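Local atomic coordinates of uncharacterized protein (Arthrobacter sp., PDB entry 3BL4), a protein that is of unknown function but belongs to a STAS-like family and is found here in a two-chain assembly. Residues A[33-36]-A[37-41]; A[41-44]-A[45-48]; A[60-63]-A[64-67]. One frame throughout, in Å; residues are numbered along the deposited sequence. Where two conformers were deposited one is given.

Contact 1: residues A[33-36]-A[37-41]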
loop_
_atom_site.group_PDB
_atom_site.type_symbol
_atom_site.label_atom_id
_atom_site.label_comp_id
_atom_site.label_asym_id
_atom_site.label_seq_id
_atom_site.Cartn_x
_atom_site.Cartn_y
_atom_site.Cartn_z
ATOM N N THR A 33 -4.092 -3.578 -10.837
ATOM C CA THR A 33 -2.860 -2.903 -11.220
ATOM C C THR A 33 -2.642 -1.629 -10.414
ATOM O O THR A 33 -3.585 -1.027 -9.921
ATOM C CB THR A 33 -2.813 -2.576 -12.749
ATOM O OG1 THR A 33 -3.598 -1.409 -13.033
ATOM C CG2 THR A 33 -3.299 -3.768 -13.592
ATOM N N ALA A 34 -1.383 -1.226 -10.292
ATOM C CA ALA A 34 -1.027 0.010 -9.610
ATOM C C ALA A 34 -1.628 1.215 -10.329
ATOM O O ALA A 34 -2.159 2.125 -9.691
ATOM C CB ALA A 34 0.488 0.142 -9.535
ATOM N N ALA A 35 -1.524 1.213 -11.659
ATOM C CA ALA A 35 -2.069 2.271 -12.501
ATOM C C ALA A 35 -3.563 2.480 -12.307
ATOM O O ALA A 35 -4.014 3.616 -12.311
ATOM C CB ALA A 35 -1.782 1.980 -13.991
ATOM N N ASP A 36 -4.320 1.387 -12.177
ATOM C CA ASP A 36 -5.764 1.452 -11.940
ATOM C C ASP A 36 -6.044 2.097 -10.597
ATOM O O ASP A 36 -6.885 2.986 -10.502
ATOM C CB ASP A 36 -6.412 0.059 -11.959
ATOM C CG ASP A 36 -6.539 -0.520 -13.360
ATOM O OD1 ASP A 36 -6.247 0.195 -14.341
ATOM O OD2 ASP A 36 -6.926 -1.702 -13.477
ATOM N N ALA A 37 -5.327 1.650 -9.568
ATOM C CA ALA A 37 -5.460 2.209 -8.234
ATOM C C ALA A 37 -5.157 3.705 -8.240
ATOM O O ALA A 37 -5.878 4.452 -7.621
ATOM C CB ALA A 37 -4.527 1.474 -7.241
ATOM N N GLU A 38 -4.094 4.130 -8.928
ATOM C CA GLU A 38 -3.774 5.554 -9.050
ATOM C C GLU A 38 -4.853 6.314 -9.822
ATOM O O GLU A 38 -5.222 7.431 -9.446
ATOM C CB GLU A 38 -2.449 5.790 -9.788
ATOM C CG GLU A 38 -1.193 5.589 -8.972
ATOM C CD GLU A 38 0.056 5.469 -9.865
ATOM O OE1 GLU A 38 0.295 6.405 -10.673
ATOM O OE2 GLU A 38 0.771 4.438 -9.773
ATOM N N ARG A 39 -5.328 5.725 -10.919
ATOM C CA ARG A 39 -6.333 6.371 -11.744
ATOM C C ARG A 39 -7.615 6.548 -10.949
ATOM O O ARG A 39 -8.276 7.571 -11.064
ATOM C CB ARG A 39 -6.610 5.571 -13.016
ATOM C CG ARG A 39 -7.470 6.320 -14.060
ATOM C CD ARG A 39 -7.218 5.812 -15.491
ATOM N NE ARG A 39 -7.222 4.337 -15.572
ATOM C CZ ARG A 39 -6.184 3.559 -15.915
ATOM N NH1 ARG A 39 -4.997 4.067 -16.264
ATOM N NH2 ARG A 39 -6.338 2.239 -15.920
ATOM N N ALA A 40 -7.955 5.553 -10.135
ATOM C CA ALA A 40 -9.155 5.627 -9.312
ATOM C C ALA A 40 -9.102 6.808 -8.351
ATOM O O ALA A 40 -10.106 7.476 -8.160
ATOM C CB ALA A 40 -9.381 4.320 -8.553
HETATM N N MSE A 41 -7.936 7.066 -7.754
HETATM C CA MSE A 41 -7.800 8.184 -6.823
HETATM C C MSE A 41 -7.808 9.517 -7.577
HETATM O O MSE A 41 -8.331 10.513 -7.064
HETATM C CB MSE A 41 -6.537 8.062 -5.975
HETATM C CG MSE A 41 -6.382 9.197 -4.952
HETATM SE SE MSE A 41 -7.708 9.097 -3.533
HETATM C CE MSE A 41 -6.888 7.823 -2.508
#
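Asp36 and Arg39 run side by side on the outer face of the helix, and their charged ends meet in a salt bridge of 2.6 Å between Asp36 OD1 and Arg39 NH2. Asp36 was modelled in two conformers, so this bridge belongs to one of them and is tentative. The carboxylate and guanidinium planes are 70° apart, hence the groups do not pair flat. Arg39 carries CG anti to its amide nitrogen (chi1 -169°), and a bend at chi3 (47°) folds the guanidinium back toward the preceding turn, with Ala35 O above one face near the rim. On another flank, Glu38 is extended beyond CG and runs past Ala34, CG lying 3.7 Å from Ala34 O. Replacing Glu38 by alanine would remove CG from beside Ala34 O, along with the carboxylate, and is likely to leave Arg75 of the second subunit without the partner of its long, weak ion pair.

Behind these side chains stand the backbone bonds of the first turns: Glu38 N to Ala34 O is 2.9 Å, Arg39 N to Ala35 O 2.8 Å and Ala40 N to Asp36 O also 2.8 Å. Farther out, Ala37 and Ala40 pack on Trp26, while Asn102 and Phe98 of the second subunit meet Ala37. Thr33 starts the helix: its OG1 accepts from Asp36 N at 3.0 Å, and its carbonyl O takes Ala37 N at 3.2 Å. This threonine N-cap opens the helix of a beta-alpha-beta unit.

Contact 2: residues A[41-44]-A[45-48]; sequences MLRV and NQLC
Asn45 crosses the side chain of Met41, a selenomethionine, with ND2 3.8 Å from Met41 CG, while its backbone N donates to Met41 O at 3.0 Å. The Asn45 amide is spent across the dimer interface: OD1 accepts from Gln78 N and ND2 donates to Pro76 O, both of the second subunit, which fixes the rotation of the group. Gln46 touches two residues of the preceding turn. Extended beyond CG (chi2 177°), it sets NE2 3.9 Å from Leu42 CD1, and OE1 3.5 Å from Arg43 CD. The Gln46 amide plane is turned 68° from the Arg43 guanidinium, whose NH2 bonds instead to Thr10 O. At Leu47 the backbone N reaches Arg43 O at 3.0 Å, and CB rests on that same oxygen. Cys48 closes the series, its N bonded to Val44 O at 3.0 Å and its SG in apolar contact with Val44 CG1 at 4.2 Å. Below this last stretch of the helix lies the sheet: Val44, Leu47 and Cys48 share Leu22 of strand 22-25, Val44 and Leu47 also meet Leu14 of strand 14-16, and strand 53-58 offers Met55 to Val44 and His53 to Cys48.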
loop_
_atom_site.group_PDB
_atom_site.type_symbol
_atom_site.label_atom_id
_atom_site.label_comp_id
_atom_site.label_asym_id
_atom_site.label_seq_id
_atom_site.Cartn_x
_atom_site.Cartn_y
_atom_site.Cartn_z
HETATM N N MSE A 41 -7.936 7.066 -7.754
HETATM C CA MSE A 41 -7.800 8.184 -6.823
HETATM C C MSE A 41 -7.808 9.517 -7.577
HETATM O O MSE A 41 -8.331 10.513 -7.064
HETATM C CB MSE A 41 -6.537 8.062 -5.975
HETATM C CG MSE A 41 -6.382 9.197 -4.952
HETATM SE SE MSE A 41 -7.708 9.097 -3.533
HETATM C CE MSE A 41 -6.888 7.823 -2.508
ATOM N N LEU A 42 -7.243 9.532 -8.788
ATOM C CA LEU A 42 -7.263 10.736 -9.627
ATOM C C LEU A 42 -8.696 11.160 -9.886
ATOM O O LEU A 42 -9.016 12.320 -9.760
ATOM C CB LEU A 42 -6.536 10.529 -10.966
ATOM C CG LEU A 42 -6.661 11.686 -11.965
ATOM C CD1 LEU A 42 -6.065 12.955 -11.385
ATOM C CD2 LEU A 42 -5.994 11.342 -13.302
ATOM N N ARG A 43 -9.545 10.201 -10.233
ATOM C CA ARG A 43 -10.958 10.458 -10.506
ATOM C C ARG A 43 -11.716 10.937 -9.262
ATOM O O ARG A 43 -12.607 11.766 -9.366
ATOM C CB ARG A 43 -11.641 9.207 -11.082
ATOM C CG ARG A 43 -11.053 8.675 -12.403
ATOM C CD ARG A 43 -10.994 9.728 -13.532
ATOM N NE ARG A 43 -12.316 10.258 -13.873
ATOM C CZ ARG A 43 -13.249 9.621 -14.594
ATOM N NH1 ARG A 43 -13.048 8.401 -15.097
ATOM N NH2 ARG A 43 -14.413 10.215 -14.813
ATOM N N VAL A 44 -11.385 10.384 -8.103
ATOM C CA VAL A 44 -11.952 10.848 -6.833
ATOM C C VAL A 44 -11.614 12.315 -6.601
ATOM O O VAL A 44 -12.475 13.109 -6.205
ATOM C CB VAL A 44 -11.398 10.057 -5.639
ATOM C CG1 VAL A 44 -11.692 10.798 -4.327
ATOM C CG2 VAL A 44 -11.951 8.624 -5.624
ATOM N N ASN A 45 -10.348 12.658 -6.829
ATOM C CA ASN A 45 -9.860 14.022 -6.626
ATOM C C ASN A 45 -10.478 14.979 -7.623
ATOM O O ASN A 45 -10.868 16.058 -7.239
ATOM C CB ASN A 45 -8.318 14.091 -6.690
ATOM C CG ASN A 45 -7.642 13.418 -5.493
ATOM O OD1 ASN A 45 -8.222 13.337 -4.409
ATOM N ND2 ASN A 45 -6.408 12.934 -5.690
ATOM N N GLN A 46 -10.584 14.577 -8.885
ATOM C CA GLN A 46 -11.213 15.426 -9.899
ATOM C C GLN A 46 -12.694 15.679 -9.587
ATOM O O GLN A 46 -13.195 16.782 -9.794
ATOM C CB GLN A 46 -11.063 14.810 -11.286
ATOM C CG GLN A 46 -9.636 14.774 -11.809
ATOM C CD GLN A 46 -9.527 14.089 -13.175
ATOM O OE1 GLN A 46 -10.310 13.199 -13.501
ATOM N NE2 GLN A 46 -8.559 14.524 -13.982
ATOM N N LEU A 47 -13.388 14.670 -9.069
ATOM C CA LEU A 47 -14.804 14.820 -8.713
ATOM C C LEU A 47 -14.961 15.742 -7.522
ATOM O O LEU A 47 -15.885 16.531 -7.481
ATOM C CB LEU A 47 -15.441 13.454 -8.422
ATOM C CG LEU A 47 -16.866 13.396 -7.877
ATOM C CD1 LEU A 47 -17.805 14.175 -8.784
ATOM C CD2 LEU A 47 -17.314 11.958 -7.736
ATOM N N CYS A 48 -14.067 15.631 -6.544
ATOM C CA CYS A 48 -14.181 16.393 -5.298
ATOM C C CYS A 48 -13.830 17.865 -5.471
ATOM O O CYS A 48 -14.389 18.728 -4.791
ATOM C CB CYS A 48 -13.272 15.800 -4.232
ATOM S SG CYS A 48 -13.869 14.261 -3.525
#

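Contact 3: residues A[60-63]-A[64-67]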
loop_
_atom_site.group_PDB
_atom_site.type_symbol
_atom_site.label_atom_id
_atom_site.label_comp_id
_atom_site.label_asym_id
_atom_site.label_seq_id
_atom_site.Cartn_x
_atom_site.Cartn_y
_atom_site.Cartn_z
ATOM N N ALA A 60 -16.189 -5.122 -2.591
ATOM C CA ALA A 60 -17.049 -6.307 -2.504
ATOM C C ALA A 60 -18.226 -6.262 -3.497
ATOM O O ALA A 60 -19.329 -6.689 -3.152
ATOM C CB ALA A 60 -17.577 -6.437 -1.084
ATOM N N THR A 61 -18.013 -5.744 -4.708
ATOM C CA THR A 61 -19.100 -5.638 -5.702
ATOM C C THR A 61 -19.306 -6.954 -6.453
ATOM O O THR A 61 -20.366 -7.184 -7.018
ATOM C CB THR A 61 -18.861 -4.524 -6.764
ATOM O OG1 THR A 61 -17.599 -4.725 -7.416
ATOM C CG2 THR A 61 -18.923 -3.121 -6.145
ATOM N N THR A 62 -18.278 -7.798 -6.454
ATOM C CA THR A 62 -18.264 -9.049 -7.207
ATOM C C THR A 62 -17.363 -10.050 -6.494
ATOM O O THR A 62 -16.386 -9.666 -5.848
ATOM C CB THR A 62 -17.737 -8.830 -8.658
ATOM O OG1 THR A 62 -17.547 -10.090 -9.306
ATOM C CG2 THR A 62 -16.408 -8.075 -8.668
ATOM N N ALA A 63 -17.686 -11.331 -6.626
ATOM C CA ALA A 63 -16.888 -12.400 -6.053
ATOM C C ALA A 63 -15.503 -12.511 -6.706
ATOM O O ALA A 63 -14.604 -13.137 -6.154
ATOM C CB ALA A 63 -17.630 -13.713 -6.163
ATOM N N ASP A 64 -15.336 -11.891 -7.866
ATOM C CA ASP A 64 -14.072 -11.925 -8.600
ATOM C C ASP A 64 -12.976 -11.036 -8.014
ATOM O O ASP A 64 -11.798 -11.202 -8.352
ATOM C CB ASP A 64 -14.307 -11.545 -10.059
ATOM C CG ASP A 64 -15.260 -12.490 -10.755
ATOM O OD1 ASP A 64 -15.360 -13.671 -10.329
ATOM O OD2 ASP A 64 -15.915 -12.044 -11.723
ATOM N N VAL A 65 -13.346 -10.104 -7.140
ATOM C CA VAL A 65 -12.358 -9.255 -6.499
ATOM C C VAL A 65 -11.454 -10.085 -5.584
ATOM O O VAL A 65 -10.223 -10.008 -5.687
ATOM C CB VAL A 65 -13.006 -8.087 -5.733
ATOM C CG1 VAL A 65 -11.973 -7.369 -4.900
ATOM C CG2 VAL A 65 -13.671 -7.119 -6.720
ATOM N N SER A 66 -12.048 -10.899 -4.712
ATOM C CA SER A 66 -11.236 -11.644 -3.754
ATOM C C SER A 66 -10.412 -12.678 -4.482
ATOM O O SER A 66 -9.281 -12.979 -4.093
ATOM C CB SER A 66 -12.092 -12.304 -2.673
ATOM O OG SER A 66 -12.585 -11.333 -1.760
ATOM N N ARG A 67 -10.980 -13.206 -5.557
ATOM C CA ARG A 67 -10.290 -14.176 -6.386
ATOM C C ARG A 67 -9.044 -13.577 -7.035
ATOM O O ARG A 67 -8.019 -14.240 -7.129
ATOM C CB ARG A 67 -11.264 -14.775 -7.400
ATOM C CG ARG A 67 -12.244 -15.772 -6.737
ATOM C CD ARG A 67 -13.578 -15.840 -7.465
ATOM N NE ARG A 67 -14.624 -16.482 -6.674
ATOM C CZ ARG A 67 -15.888 -16.614 -7.066
ATOM N NH1 ARG A 67 -16.267 -16.149 -8.245
ATOM N NH2 ARG A 67 -16.781 -17.228 -6.286
HETATM O O HOH W 1 -14.721 -10.549 -3.924
#
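Thr62 O is gripped twice: Val65 N donates to it in a weak bond of 3.3 Å, and a water donates at 2.7 Å. The same water accepts from Ser66 N at 2.8 Å, so it bridges the loop carbonyl to an amide of the first helical turn. The Thr62 side chain supplies a second acceptor. With OG1 anti to the amide nitrogen (chi1 172°), the hydroxyl oxygen swings forward and takes Asp64 N at 3.2 Å in a nearly straight bond, the N-H...O angle being 171°.

That rotation leaves CG2 between the backbone N and the carbonyl carbon, facing Val65 CG2 at 3.5 Å, a methyl pair tighter than usual van der Waals contact. Val65 itself is buried and packs on Leu94 of the second subunit, whose Asp91 is hydrogen-bonded to Ser66 OG.

On the outer flank Arg67 doubles back over Ala63. Its chain is extended from CG to NE, and Ala63 CB lies over one face of the guanidinium, offset toward the rim and 3.5 Å from Arg67 CZ. This placement also brings Arg67 NH1 to 3.4 Å from Asp64 OD1, a weak, lengthened salt bridge. Accompanied by the weak Val65 N to Thr62 O bond, the bond from Asp64 N to Thr62 OG1, a side-chain oxygen taking the amide two residues on, is that of an ST turn, here capping the start of helix 64-73.

Contacts 1 and 2 follow each other along helix 34-48, sharing Met41, with centres about 11 Å apart: the first holds the helix start, the second its end over strands 14-16, 22-25 and 53-58. Contact 3 comes later, in the loop after strand 53-58 and the opening of helix 64-73; its centre is about 17 Å from that of contact 1 and about 23 Å from that of contact 2, and it touches neither. The chain thus passes from the beta-alpha-beta unit into the next helix. All three contacts reach residues between 75 and 102 of the second subunit, which is consistent with an intimately packed dimer.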